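Local coordinates for endoglucanase, glycoside hydrolase family 5 protein (Cytophaga hutchinsonii, PDB 5IHS) that probably hydrolyses internal beta-1,4-glucosidic bonds of cellulose as a TIM-barrel endoglucanase, contributing to growth on crystalline cellulose, at residues G47-L52 against A274-Y279; D78-V83 against D319-N324; K26-K31 against G325-S330; Y249-A254 against Y279-I284. All coordinates share one frame; numbering follows the deposited sequence.

Contact 1: G47-L52 against A274-Y279; sequences GDTVQL and AHKISY
At the N-terminal edge of the seam where the first and last strands of the beta/alpha barrel meet, Leu52 and Ser278 join the two incoming loops. The backbone N-H of Leu52 points almost straight at the hydroxyl of Ser278 (Leu52 N to Ser278 OG 2.8 Å, 165° at the hydrogen). One residue on, Tyr279 N donates to Leu52 O at 3.0 Å. Residues 49-52 and 276-279 run in nearly the same direction into strands 53-57 and 279-284, which close the eight-stranded parallel sheet. Gln51 reaches across with its side chain. Its CG is anti to the backbone N (chi1 -174°) and the chain stays extended, carrying NE2 to within 2.9 Å of Ile277 O; this donor stands 53° above the carbonyl plane and not on a lone pair. NE2 also bonds to Asp273 OD1 on helix 262-274, and the two grips fix which way the amide is turned. The same nitrogen approaches Tyr279 CE2 at 3.7 Å, amide and ring being steeply inclined. Helix 262-274 ends in a Schellman motif with Lys276, at positive phi, as its C-prime residue. Lys276 crosses Thr49 at about a right angle, its CD tight against Thr49 CG2 at 3.4 Å. Two waters bridge Val50 O and Lys276 O; one of them, the closer to both carbonyls, also lies 2.7 Å from Ser278 OG.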
loop_
_atom_site.group_PDB
_atom_site.type_symbol
_atom_site.label_atom_id
_atom_site.label_comp_id
_atom_site.label_asym_id
_atom_site.label_seq_id
_atom_site.Cartn_x
_atom_site.Cartn_y
_atom_site.Cartn_z
ATOM N N GLY A 47 1.837 -22.056 -4.517
ATOM C CA GLY A 47 2.106 -22.018 -5.939
ATOM C C GLY A 47 1.256 -21.056 -6.735
ATOM O O GLY A 47 1.299 -21.091 -7.971
ATOM N N ASP A 48 0.491 -20.196 -6.078
ATOM C CA ASP A 48 -0.281 -19.194 -6.790
ATOM C C ASP A 48 0.602 -18.006 -7.145
ATOM O O ASP A 48 1.484 -17.618 -6.374
ATOM C CB ASP A 48 -1.400 -18.669 -5.891
ATOM C CG ASP A 48 -2.372 -19.737 -5.481
ATOM O OD1 ASP A 48 -3.212 -20.125 -6.318
ATOM O OD2 ASP A 48 -2.315 -20.188 -4.318
ATOM N N THR A 49 0.335 -17.401 -8.302
ATOM C CA THR A 49 0.786 -16.039 -8.564
ATOM C C THR A 49 -0.305 -15.108 -8.029
ATOM O O THR A 49 -1.478 -15.242 -8.400
ATOM C CB THR A 49 1.054 -15.808 -10.051
ATOM O OG1 THR A 49 2.033 -16.750 -10.500
ATOM C CG2 THR A 49 1.579 -14.386 -10.288
ATOM N N VAL A 50 0.060 -14.209 -7.119
ATOM C CA VAL A 50 -0.898 -13.452 -6.325
ATOM C C VAL A 50 -0.934 -12.002 -6.780
ATOM O O VAL A 50 0.114 -11.369 -6.972
ATOM C CB VAL A 50 -0.551 -13.543 -4.826
ATOM C CG1 VAL A 50 -1.518 -12.727 -3.997
ATOM C CG2 VAL A 50 -0.555 -14.983 -4.355
ATOM N N GLN A 51 -2.152 -11.469 -6.901
ATOM C CA GLN A 51 -2.389 -10.048 -7.134
ATOM C C GLN A 51 -3.441 -9.587 -6.132
ATOM O O GLN A 51 -4.575 -10.077 -6.153
ATOM C CB GLN A 51 -2.866 -9.786 -8.560
ATOM C CG GLN A 51 -2.974 -8.303 -8.871
ATOM C CD GLN A 51 -3.561 -8.035 -10.227
ATOM O OE1 GLN A 51 -3.944 -8.958 -10.949
ATOM N NE2 GLN A 51 -3.662 -6.768 -10.573
ATOM N N LEU A 52 -3.057 -8.675 -5.248
ATOM C CA LEU A 52 -3.932 -8.120 -4.230
ATOM C C LEU A 52 -4.508 -6.798 -4.728
ATOM O O LEU A 52 -3.882 -6.086 -5.516
ATOM C CB LEU A 52 -3.148 -7.876 -2.935
ATOM C CG LEU A 52 -2.477 -9.123 -2.353
ATOM C CD1 LEU A 52 -1.671 -8.765 -1.113
ATOM C CD2 LEU A 52 -3.477 -10.239 -2.037
ATOM N N ALA A 274 -2.454 -6.928 -16.434
ATOM C CA ALA A 274 -1.636 -7.672 -17.388
ATOM C C ALA A 274 -0.348 -8.171 -16.751
ATOM O O ALA A 274 0.170 -9.224 -17.144
ATOM C CB ALA A 274 -1.316 -6.793 -18.598
ATOM N N HIS A 275 0.179 -7.429 -15.777
ATOM C CA HIS A 275 1.438 -7.735 -15.106
ATOM C C HIS A 275 1.241 -8.262 -13.692
ATOM O O HIS A 275 2.218 -8.450 -12.968
ATOM C CB HIS A 275 2.340 -6.501 -15.115
ATOM C CG HIS A 275 2.743 -6.109 -16.492
ATOM N ND1 HIS A 275 3.766 -6.748 -17.163
ATOM C CD2 HIS A 275 2.199 -5.235 -17.370
ATOM C CE1 HIS A 275 3.874 -6.236 -18.375
ATOM N NE2 HIS A 275 2.937 -5.317 -18.526
ATOM N N LYS A 276 -0.003 -8.512 -13.294
ATOM C CA LYS A 276 -0.320 -9.034 -11.969
ATOM C C LYS A 276 0.295 -8.176 -10.858
ATOM O O LYS A 276 0.812 -8.692 -9.859
ATOM C CB LYS A 276 0.081 -10.508 -11.845
ATOM C CG LYS A 276 -0.574 -11.374 -12.909
ATOM C CD LYS A 276 -0.099 -12.803 -12.849
ATOM C CE LYS A 276 -0.752 -13.685 -13.917
ATOM N NZ LYS A 276 -1.043 -13.023 -15.211
ATOM N N ILE A 277 0.184 -6.857 -11.010
ATOM C CA ILE A 277 0.695 -5.895 -10.034
ATOM C C ILE A 277 -0.422 -5.530 -9.062
ATOM O O ILE A 277 -1.515 -5.118 -9.470
ATOM C CB ILE A 277 1.250 -4.640 -10.735
ATOM C CG1 ILE A 277 2.432 -5.023 -11.631
ATOM C CG2 ILE A 277 1.662 -3.598 -9.698
ATOM C CD1 ILE A 277 2.935 -3.885 -12.530
ATOM N N SER A 278 -0.145 -5.681 -7.767
ATOM C CA SER A 278 -1.121 -5.362 -6.738
ATOM C C SER A 278 -1.314 -3.850 -6.625
ATOM O O SER A 278 -0.396 -3.063 -6.893
ATOM C CB SER A 278 -0.633 -5.907 -5.397
ATOM O OG SER A 278 -0.591 -7.331 -5.365
ATOM N N TYR A 279 -2.511 -3.448 -6.182
ATOM C CA TYR A 279 -2.832 -2.026 -6.133
ATOM C C TYR A 279 -3.795 -1.655 -5.007
ATOM O O TYR A 279 -4.721 -2.402 -4.689
ATOM C CB TYR A 279 -3.330 -1.522 -7.494
ATOM C CG TYR A 279 -4.516 -2.185 -8.178
ATOM C CD1 TYR A 279 -5.826 -1.879 -7.816
ATOM C CD2 TYR A 279 -4.332 -3.013 -9.277
ATOM C CE1 TYR A 279 -6.906 -2.386 -8.502
ATOM C CE2 TYR A 279 -5.419 -3.526 -9.983
ATOM C CZ TYR A 279 -6.702 -3.197 -9.598
ATOM O OH TYR A 279 -7.764 -3.714 -10.327
HETATM O O HOH W 1 0.999 -8.702 -7.081
HETATM O O HOH W 2 2.291 -11.128 -8.989
#

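Contact 2: D78-V83 against D319-N324; sequences DWKCTV and DLRLKN
Leu320 lies across the backbone of Trp79: its CB sits 3.1 Å from Trp79 O, while CD1 meets the indole at its edge, 4.0 Å from Trp79 CE3, and also packs against Cys81 SG. One turn further along helix 311-329, Asn324 ND2 donates to Lys80 O at 2.8 Å, a fairly straight bond lying both in the carbonyl plane and in the plane of the amide. The other end of that amide, OD1, takes a bond from Arg53 and another from a water, 2.8 Å from Asn324 OD1, that accepts from Thr82 OG1; this hydroxyl also bonds to Arg53 N, so Arg53 meets both side chains. Arg321 bends at chi3 (64°), which brings NH1 back to Asp78 O at 2.8 Å, in the carbonyl plane on a lone pair. Asp78 OD1 is a long 3.8 Å from Arg321 NH1 and well out of the guanidinium plane; the stronger partner of Asp78 is Arg317. Lys80 lays its CG against Arg321 CG and sends NZ to Asp77 O. Two backbone carbonyls just after helix 69-77 thus receive side-chain N-H groups of Arg321 and Asn324, the long Asp78-Arg321 pair adding charge attraction at most.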
loop_
_atom_site.group_PDB
_atom_site.type_symbol
_atom_site.label_atom_id
_atom_site.label_comp_id
_atom_site.label_asym_id
_atom_site.label_seq_id
_atom_site.Cartn_x
_atom_site.Cartn_y
_atom_site.Cartn_z
ATOM N N ASP A 78 -17.897 -5.729 2.094
ATOM C CA ASP A 78 -18.632 -4.941 1.111
ATOM C C ASP A 78 -17.762 -4.476 -0.048
ATOM O O ASP A 78 -18.214 -4.480 -1.195
ATOM C CB ASP A 78 -19.293 -3.728 1.778
ATOM C CG ASP A 78 -20.139 -2.934 0.806
ATOM O OD1 ASP A 78 -21.212 -3.437 0.418
ATOM O OD2 ASP A 78 -19.708 -1.833 0.404
ATOM N N TRP A 79 -16.536 -4.043 0.221
ATOM C CA TRP A 79 -15.653 -3.605 -0.849
ATOM C C TRP A 79 -14.839 -4.749 -1.454
ATOM O O TRP A 79 -14.204 -4.550 -2.490
ATOM C CB TRP A 79 -14.707 -2.490 -0.364
ATOM C CG TRP A 79 -15.392 -1.169 -0.117
ATOM C CD1 TRP A 79 -16.513 -0.947 0.631
ATOM C CD2 TRP A 79 -14.993 0.106 -0.623
ATOM N NE1 TRP A 79 -16.840 0.384 0.619
ATOM C CE2 TRP A 79 -15.926 1.052 -0.154
ATOM C CE3 TRP A 79 -13.951 0.534 -1.448
ATOM C CZ2 TRP A 79 -15.850 2.402 -0.487
ATOM C CZ3 TRP A 79 -13.885 1.878 -1.772
ATOM C CH2 TRP A 79 -14.831 2.784 -1.298
ATOM N N LYS A 80 -14.810 -5.920 -0.822
ATOM C CA LYS A 80 -14.051 -7.070 -1.323
ATOM C C LYS A 80 -12.552 -6.772 -1.397
ATOM O O LYS A 80 -11.848 -7.288 -2.264
ATOM C CB LYS A 80 -14.594 -7.587 -2.660
ATOM C CG LYS A 80 -16.110 -7.775 -2.686
ATOM C CD LYS A 80 -16.648 -8.681 -1.585
ATOM C CE LYS A 80 -18.159 -8.845 -1.725
ATOM N NZ LYS A 80 -18.762 -9.638 -0.630
ATOM N N CYS A 81 -12.045 -5.985 -0.453
ATOM C CA CYS A 81 -10.601 -5.801 -0.351
ATOM C C CYS A 81 -9.912 -7.092 0.076
ATOM O O CYS A 81 -10.339 -7.757 1.028
ATOM C CB CYS A 81 -10.270 -4.736 0.694
ATOM S SG CYS A 81 -10.695 -3.066 0.270
ATOM N N THR A 82 -8.796 -7.406 -0.586
ATOM C CA THR A 82 -7.906 -8.468 -0.136
ATOM C C THR A 82 -6.678 -7.932 0.591
ATOM O O THR A 82 -5.900 -8.729 1.136
ATOM C CB THR A 82 -7.509 -9.374 -1.299
ATOM O OG1 THR A 82 -6.899 -8.573 -2.314
ATOM C CG2 THR A 82 -8.719 -10.115 -1.860
ATOM N N VAL A 83 -6.525 -6.605 0.644
ATOM C CA VAL A 83 -5.453 -5.944 1.373
ATOM C C VAL A 83 -5.985 -4.581 1.811
ATOM O O VAL A 83 -6.807 -3.961 1.124
ATOM C CB VAL A 83 -4.172 -5.832 0.497
ATOM C CG1 VAL A 83 -4.423 -5.011 -0.784
ATOM C CG2 VAL A 83 -2.997 -5.267 1.283
ATOM N N ASP A 319 -14.561 -1.738 -9.169
ATOM C CA ASP A 319 -13.450 -2.546 -9.677
ATOM C C ASP A 319 -13.066 -3.646 -8.689
ATOM O O ASP A 319 -12.849 -4.796 -9.085
ATOM C CB ASP A 319 -12.263 -1.637 -10.016
ATOM C CG ASP A 319 -11.011 -2.404 -10.432
ATOM O OD1 ASP A 319 -10.941 -2.801 -11.619
ATOM O OD2 ASP A 319 -10.103 -2.617 -9.579
ATOM N N LEU A 320 -12.994 -3.320 -7.395
ATOM C CA LEU A 320 -12.695 -4.333 -6.379
ATOM C C LEU A 320 -13.733 -5.448 -6.371
ATOM O O LEU A 320 -13.385 -6.635 -6.311
ATOM C CB LEU A 320 -12.626 -3.699 -4.991
ATOM C CG LEU A 320 -11.431 -2.781 -4.739
ATOM C CD1 LEU A 320 -11.595 -2.042 -3.434
ATOM C CD2 LEU A 320 -10.143 -3.554 -4.742
ATOM N N ARG A 321 -15.015 -5.089 -6.379
ATOM C CA ARG A 321 -16.061 -6.102 -6.317
ATOM C C ARG A 321 -16.011 -7.002 -7.544
ATOM O O ARG A 321 -16.171 -8.223 -7.441
ATOM C CB ARG A 321 -17.417 -5.412 -6.160
ATOM C CG ARG A 321 -17.622 -4.876 -4.744
ATOM C CD ARG A 321 -18.794 -3.910 -4.597
ATOM N NE ARG A 321 -20.109 -4.474 -4.860
ATOM C CZ ARG A 321 -20.852 -5.110 -3.964
ATOM N NH1 ARG A 321 -20.412 -5.334 -2.730
ATOM N NH2 ARG A 321 -22.053 -5.541 -4.316
ATOM N N LEU A 322 -15.778 -6.416 -8.712
ATOM C CA LEU A 322 -15.733 -7.168 -9.952
ATOM C C LEU A 322 -14.557 -8.130 -9.981
ATOM O O LEU A 322 -14.707 -9.286 -10.393
ATOM C CB LEU A 322 -15.612 -6.175 -11.098
ATOM C CG LEU A 322 -15.431 -6.761 -12.481
ATOM C CD1 LEU A 322 -16.711 -7.447 -12.895
ATOM C CD2 LEU A 322 -15.056 -5.669 -13.464
ATOM N N LYS A 323 -13.377 -7.675 -9.575
ATOM C CA LYS A 323 -12.169 -8.465 -9.751
ATOM C C LYS A 323 -11.850 -9.352 -8.568
ATOM O O LYS A 323 -11.353 -10.468 -8.756
ATOM C CB LYS A 323 -11.004 -7.544 -10.055
ATOM C CG LYS A 323 -11.256 -6.873 -11.378
ATOM C CD LYS A 323 -10.115 -6.044 -11.814
ATOM C CE LYS A 323 -10.361 -5.430 -13.166
ATOM N NZ LYS A 323 -9.426 -4.303 -13.310
ATOM N N ASN A 324 -12.107 -8.880 -7.352
ATOM C CA ASN A 324 -11.857 -9.716 -6.190
ATOM C C ASN A 324 -13.056 -10.572 -5.801
ATOM O O ASN A 324 -12.883 -11.567 -5.089
ATOM C CB ASN A 324 -11.464 -8.866 -4.983
ATOM C CG ASN A 324 -10.062 -8.303 -5.075
ATOM O OD1 ASN A 324 -9.270 -8.642 -5.974
ATOM N ND2 ASN A 324 -9.737 -7.452 -4.121
HETATM O O HOH W 3 -6.946 -9.744 -4.760
#

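Contact 3: K26-K31 against G325-S330; sequences KTIVEK and GPIFDS
Helix 28-32 and the last turns of helix 311-329 come nearest at Ile28 and Phe328, whose CA atoms are 7.1 Å apart, enough for side chains but not backbones to meet. Ile28 covers one face of the Phe328 ring. Its CD1 sits 3.7 Å from the ring centroid, only 11° off the normal, a CH-pi contact, and CG1 presses on Phe328 CE1 at 3.5 Å. The same methyl CD1 also touches Ile327 CG2 at 3.8 Å, so the tip of Ile28 fits in the corner formed by the ring and the Ile327 branch. Lys31 runs out extended, crossing Ile327 at about a right angle, its CD 4.1 Å from Ile327 CG2, and a final bend at chi4 (68°) turns NZ onto Ser330 OG at 3.0 Å. That hydroxyl in turn donates to Ile327 O (2.7 Å from Ser330 OG), in the carbonyl plane on a lone pair; its own proton being spent there, the oxygen can offer electrons to the ammonium group. Thr27 and Glu30 form a capping box that starts helix 28-32: Glu30 N bonds to Thr27 OG1, and Thr27 N to Glu30 OE1. Ile28 also rests on Thr82 and Tyr119, and Val29 pairs through its backbone with Gly117, so this first helix of the modelled chain lies between the end of helix 311-329 and the start of strand 119-125.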
loop_
_atom_site.group_PDB
_atom_site.type_symbol
_atom_site.label_atom_id
_atom_site.label_comp_id
_atom_site.label_asym_id
_atom_site.label_seq_id
_atom_site.Cartn_x
_atom_site.Cartn_y
_atom_site.Cartn_z
ATOM N N LYS A 26 -12.733 -20.779 4.765
ATOM C CA LYS A 26 -11.387 -20.293 4.447
ATOM C C LYS A 26 -11.360 -18.797 4.106
ATOM O O LYS A 26 -12.202 -18.333 3.337
ATOM C CB LYS A 26 -10.849 -21.038 3.229
ATOM C CG LYS A 26 -10.046 -22.282 3.525
ATOM C CD LYS A 26 -9.707 -23.014 2.233
ATOM C CE LYS A 26 -8.546 -22.356 1.507
ATOM N NZ LYS A 26 -8.412 -22.861 0.110
ATOM N N THR A 27 -10.364 -18.069 4.627
ATOM C CA THR A 27 -10.120 -16.654 4.378
ATOM C C THR A 27 -9.149 -16.485 3.212
ATOM O O THR A 27 -8.532 -17.438 2.735
ATOM C CB THR A 27 -9.463 -16.031 5.602
ATOM O OG1 THR A 27 -8.192 -16.658 5.794
ATOM C CG2 THR A 27 -10.324 -16.180 6.861
ATOM N N ILE A 28 -9.002 -15.235 2.769
ATOM C CA ILE A 28 -8.071 -14.916 1.692
ATOM C C ILE A 28 -6.654 -15.316 2.075
ATOM O O ILE A 28 -5.903 -15.863 1.258
ATOM C CB ILE A 28 -8.145 -13.407 1.382
ATOM C CG1 ILE A 28 -9.526 -13.004 0.839
ATOM C CG2 ILE A 28 -7.011 -12.992 0.448
ATOM C CD1 ILE A 28 -9.865 -13.579 -0.517
ATOM N N VAL A 29 -6.249 -15.003 3.306
ATOM C CA VAL A 29 -4.893 -15.311 3.735
ATOM C C VAL A 29 -4.709 -16.820 3.884
ATOM O O VAL A 29 -3.623 -17.344 3.627
ATOM C CB VAL A 29 -4.564 -14.512 5.009
ATOM C CG1 VAL A 29 -3.258 -14.926 5.622
ATOM C CG2 VAL A 29 -4.516 -13.011 4.669
ATOM N N GLU A 30 -5.757 -17.551 4.264
ATOM C CA GLU A 30 -5.652 -19.012 4.255
ATOM C C GLU A 30 -5.522 -19.553 2.835
ATOM O O GLU A 30 -4.806 -20.529 2.602
ATOM C CB GLU A 30 -6.842 -19.643 4.982
ATOM C CG GLU A 30 -6.741 -19.486 6.481
ATOM C CD GLU A 30 -7.996 -19.892 7.229
ATOM O OE1 GLU A 30 -9.044 -20.112 6.592
ATOM O OE2 GLU A 30 -7.936 -19.980 8.472
ATOM N N LYS A 31 -6.187 -18.916 1.871
ATOM C CA LYS A 31 -6.104 -19.345 0.477
ATOM C C LYS A 31 -4.691 -19.211 -0.076
ATOM O O LYS A 31 -4.147 -20.156 -0.659
ATOM C CB LYS A 31 -7.104 -18.555 -0.379
ATOM C CG LYS A 31 -7.081 -18.916 -1.864
ATOM C CD LYS A 31 -7.965 -17.982 -2.682
ATOM C CE LYS A 31 -7.939 -18.298 -4.166
ATOM N NZ LYS A 31 -8.580 -19.590 -4.503
ATOM N N GLY A 325 -14.263 -10.217 -6.236
ATOM C CA GLY A 325 -15.427 -11.017 -5.929
ATOM C C GLY A 325 -15.229 -12.496 -6.217
ATOM O O GLY A 325 -15.538 -13.356 -5.381
ATOM N N PRO A 326 -14.719 -12.826 -7.409
ATOM C CA PRO A 326 -14.512 -14.252 -7.735
ATOM C C PRO A 326 -13.481 -14.943 -6.852
ATOM O O PRO A 326 -13.555 -16.164 -6.652
ATOM C CB PRO A 326 -14.077 -14.212 -9.205
ATOM C CG PRO A 326 -14.698 -12.942 -9.746
ATOM C CD PRO A 326 -14.615 -11.962 -8.601
ATOM N N ILE A 327 -12.511 -14.200 -6.321
ATOM C CA ILE A 327 -11.549 -14.783 -5.394
ATOM C C ILE A 327 -12.250 -15.189 -4.105
ATOM O O ILE A 327 -12.098 -16.318 -3.621
ATOM C CB ILE A 327 -10.378 -13.816 -5.132
ATOM C CG1 ILE A 327 -9.682 -13.438 -6.444
ATOM C CG2 ILE A 327 -9.382 -14.459 -4.177
ATOM C CD1 ILE A 327 -8.608 -12.357 -6.312
ATOM N N PHE A 328 -13.042 -14.281 -3.530
ATOM C CA PHE A 328 -13.840 -14.651 -2.365
ATOM C C PHE A 328 -14.796 -15.795 -2.691
ATOM O O PHE A 328 -14.992 -16.704 -1.873
ATOM C CB PHE A 328 -14.616 -13.441 -1.844
ATOM C CG PHE A 328 -13.772 -12.457 -1.065
ATOM C CD1 PHE A 328 -13.518 -12.648 0.286
ATOM C CD2 PHE A 328 -13.243 -11.333 -1.687
ATOM C CE1 PHE A 328 -12.744 -11.743 1.001
ATOM C CE2 PHE A 328 -12.457 -10.411 -0.983
ATOM C CZ PHE A 328 -12.208 -10.617 0.369
ATOM N N ASP A 329 -15.412 -15.770 -3.874
ATOM C CA ASP A 329 -16.366 -16.819 -4.226
ATOM C C ASP A 329 -15.711 -18.191 -4.373
ATOM O O ASP A 329 -16.398 -19.204 -4.216
ATOM C CB ASP A 329 -17.088 -16.462 -5.525
ATOM C CG ASP A 329 -18.067 -15.308 -5.358
ATOM O OD1 ASP A 329 -18.403 -14.953 -4.208
ATOM O OD2 ASP A 329 -18.514 -14.761 -6.390
ATOM N N SER A 330 -14.409 -18.245 -4.672
ATOM C CA SER A 330 -13.718 -19.514 -4.883
ATOM C C SER A 330 -13.657 -20.346 -3.619
ATOM O O SER A 330 -13.447 -21.562 -3.699
ATOM C CB SER A 330 -12.292 -19.256 -5.370
ATOM O OG SER A 330 -11.431 -18.816 -4.321
#

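Contact 4: Y249-A254 against Y279-I284; sequences YGTCDA and YCNWSI
Tyr249 and Asn281 form a parallel beta bridge, their CA atoms 5.0 Å apart, before the two segments diverge. Trp282 N donates to Tyr249 O at 2.9 Å in an almost linear bond (174°), while Tyr249 N to Cys280 O, at 3.0 Å, is weak and bent. The Tyr249 ring carries Asn281 over one face: CA stands 4.0 Å from the ring centroid, CB touches Tyr249 CZ at 3.6 Å, and ND2 hangs above the plane toward the rim, the amide inclined to the ring. The rings of Tyr249 and Tyr279 meet obliquely, planes at 88°, closest at Tyr249 CE1 and Tyr279 CD1, 3.7 Å apart; Tyr249 OH is hydrogen-bonded to Tyr269 OH. Asn281 ND2 donates to a water, 3.1 Å away, which also accepts from Thr251 N and reaches Trp282 O, tying the departing loop to the strand. The Trp282 side chain ends away from 249-254, its indole nearly parallel to the ring of His125. Strands 244-249 and 279-284 are neighbours in the barrel; the second runs into Trp282 and a cis peptide, as in family 5 glycoside hydrolases, where the C-terminal ends of the barrel strands line the catalytic cleft and the tryptophan probably supports a bound sugar.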
loop_
_atom_site.group_PDB
_atom_site.type_symbol
_atom_site.label_atom_id
_atom_site.label_comp_id
_atom_site.label_asym_id
_atom_site.label_seq_id
_atom_site.Cartn_x
_atom_site.Cartn_y
_atom_site.Cartn_z
ATOM N N TYR A 249 -2.543 4.602 -5.382
ATOM C CA TYR A 249 -2.874 5.276 -6.633
ATOM C C TYR A 249 -4.163 6.048 -6.414
ATOM O O TYR A 249 -4.983 5.702 -5.563
ATOM C CB TYR A 249 -3.021 4.296 -7.833
ATOM C CG TYR A 249 -4.305 3.505 -7.768
ATOM C CD1 TYR A 249 -4.389 2.355 -6.995
ATOM C CD2 TYR A 249 -5.448 3.908 -8.459
ATOM C CE1 TYR A 249 -5.576 1.642 -6.882
ATOM C CE2 TYR A 249 -6.641 3.203 -8.351
ATOM C CZ TYR A 249 -6.703 2.076 -7.554
ATOM O OH TYR A 249 -7.898 1.413 -7.448
ATOM N N GLY A 250 -4.358 7.088 -7.216
ATOM C CA GLY A 250 -5.600 7.821 -7.238
ATOM C C GLY A 250 -6.368 7.632 -8.540
ATOM O O GLY A 250 -5.959 6.912 -9.444
ATOM N N THR A 251 -7.500 8.326 -8.617
ATOM C CA THR A 251 -8.305 8.384 -9.836
ATOM C C THR A 251 -8.262 9.765 -10.487
ATOM O O THR A 251 -8.984 10.005 -11.463
ATOM C CB THR A 251 -9.757 8.041 -9.517
ATOM O OG1 THR A 251 -10.239 9.005 -8.574
ATOM C CG2 THR A 251 -9.895 6.623 -8.963
ATOM N N CYS A 252 -7.442 10.676 -9.974
ATOM C CA CYS A 252 -7.528 12.091 -10.306
ATOM C C CYS A 252 -6.115 12.620 -10.514
ATOM O O CYS A 252 -5.152 11.862 -10.679
ATOM C CB CYS A 252 -8.299 12.815 -9.197
ATOM S SG CYS A 252 -7.603 12.611 -7.569
ATOM N N ASP A 253 -5.949 13.935 -10.508
ATOM C CA ASP A 253 -4.568 14.367 -10.653
ATOM C C ASP A 253 -3.801 14.232 -9.325
ATOM O O ASP A 253 -4.347 13.912 -8.256
ATOM C CB ASP A 253 -4.437 15.711 -11.348
ATOM C CG ASP A 253 -4.996 16.804 -10.554
ATOM O OD1 ASP A 253 -4.871 16.720 -9.321
ATOM O OD2 ASP A 253 -5.551 17.752 -11.161
ATOM N N ALA A 254 -2.492 14.430 -9.427
ATOM C CA ALA A 254 -1.575 14.079 -8.353
ATOM C C ALA A 254 -1.756 14.925 -7.107
ATOM O O ALA A 254 -1.262 14.539 -6.046
ATOM C CB ALA A 254 -0.135 14.181 -8.857
ATOM N N TYR A 279 -2.511 -3.448 -6.182
ATOM C CA TYR A 279 -2.832 -2.026 -6.133
ATOM C C TYR A 279 -3.795 -1.655 -5.007
ATOM O O TYR A 279 -4.721 -2.402 -4.689
ATOM C CB TYR A 279 -3.330 -1.522 -7.494
ATOM C CG TYR A 279 -4.516 -2.185 -8.178
ATOM C CD1 TYR A 279 -5.826 -1.879 -7.816
ATOM C CD2 TYR A 279 -4.332 -3.013 -9.277
ATOM C CE1 TYR A 279 -6.906 -2.386 -8.502
ATOM C CE2 TYR A 279 -5.419 -3.526 -9.983
ATOM C CZ TYR A 279 -6.702 -3.197 -9.598
ATOM O OH TYR A 279 -7.764 -3.714 -10.327
ATOM N N CYS A 280 -3.537 -0.505 -4.367
ATOM C CA CYS A 280 -4.393 0.043 -3.313
ATOM C C CYS A 280 -4.714 1.500 -3.607
ATOM O O CYS A 280 -3.807 2.286 -3.891
ATOM C CB CYS A 280 -3.714 0.020 -1.938
ATOM S SG CYS A 280 -3.413 -1.595 -1.255
ATOM N N ASN A 281 -5.989 1.864 -3.495
ATOM C CA ASN A 281 -6.448 3.214 -3.812
ATOM C C ASN A 281 -6.384 4.156 -2.615
ATOM O O ASN A 281 -6.732 3.792 -1.486
ATOM C CB ASN A 281 -7.891 3.164 -4.313
ATOM C CG ASN A 281 -8.476 4.544 -4.558
ATOM O OD1 ASN A 281 -9.386 4.975 -3.851
ATOM N ND2 ASN A 281 -7.981 5.224 -5.585
ATOM N N TRP A 282 -5.980 5.391 -2.897
ATOM C CA TRP A 282 -5.998 6.503 -1.953
ATOM C C TRP A 282 -7.278 7.302 -2.177
ATOM O O TRP A 282 -7.440 7.874 -3.269
ATOM C CB TRP A 282 -4.788 7.383 -2.228
ATOM C CG TRP A 282 -4.562 8.514 -1.275
ATOM C CD1 TRP A 282 -4.968 9.807 -1.428
ATOM C CD2 TRP A 282 -3.853 8.458 -0.033
ATOM N NE1 TRP A 282 -4.551 10.557 -0.363
ATOM C CE2 TRP A 282 -3.860 9.761 0.507
ATOM C CE3 TRP A 282 -3.215 7.433 0.678
ATOM C CZ2 TRP A 282 -3.242 10.069 1.721
ATOM C CZ3 TRP A 282 -2.602 7.742 1.883
ATOM C CH2 TRP A 282 -2.608 9.053 2.382
ATOM N N SER A 283 -8.191 7.382 -1.204
ATOM C CA SER A 283 -8.091 6.770 0.115
ATOM C C SER A 283 -9.452 6.740 0.798
ATOM O O SER A 283 -10.391 7.434 0.396
ATOM C CB SER A 283 -7.152 7.554 1.042
ATOM O OG SER A 283 -7.757 8.752 1.503
ATOM N N ILE A 284 -9.514 5.971 1.885
ATOM C CA ILE A 284 -10.592 6.071 2.864
ATOM C C ILE A 284 -10.334 7.321 3.709
ATOM O O ILE A 284 -9.549 7.327 4.657
ATOM C CB ILE A 284 -10.712 4.804 3.710
ATOM C CG1 ILE A 284 -10.999 3.578 2.819
ATOM C CG2 ILE A 284 -11.760 4.981 4.787
ATOM C CD1 ILE A 284 -12.311 3.623 2.052
HETATM O O HOH W 4 -8.567 8.256 -5.760
#

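How the contacts relate
Contacts 1 and 4 share Tyr279 and mark opposite ends of the last barrel strand, their centres 18 Å apart: contact 1 at its start, contact 4 toward the end where family 5 enzymes hold their active site. Contact 2 meets both through Tyr279 OH, which probably bonds to Asp319 OD2 at 2.7 Å, so helix 311-329 is attached to the strand that precedes it. Contacts 2 and 3 use successive turns of that helix and adjoin where Phe328 CZ lies 3.5 Å from Cys81 O and Thr82 CG2 is 3.9 Å from Ile28 CD1. Contact 3, near both termini of the modelled chain, is remote from contact 4, with centres 24 Å apart.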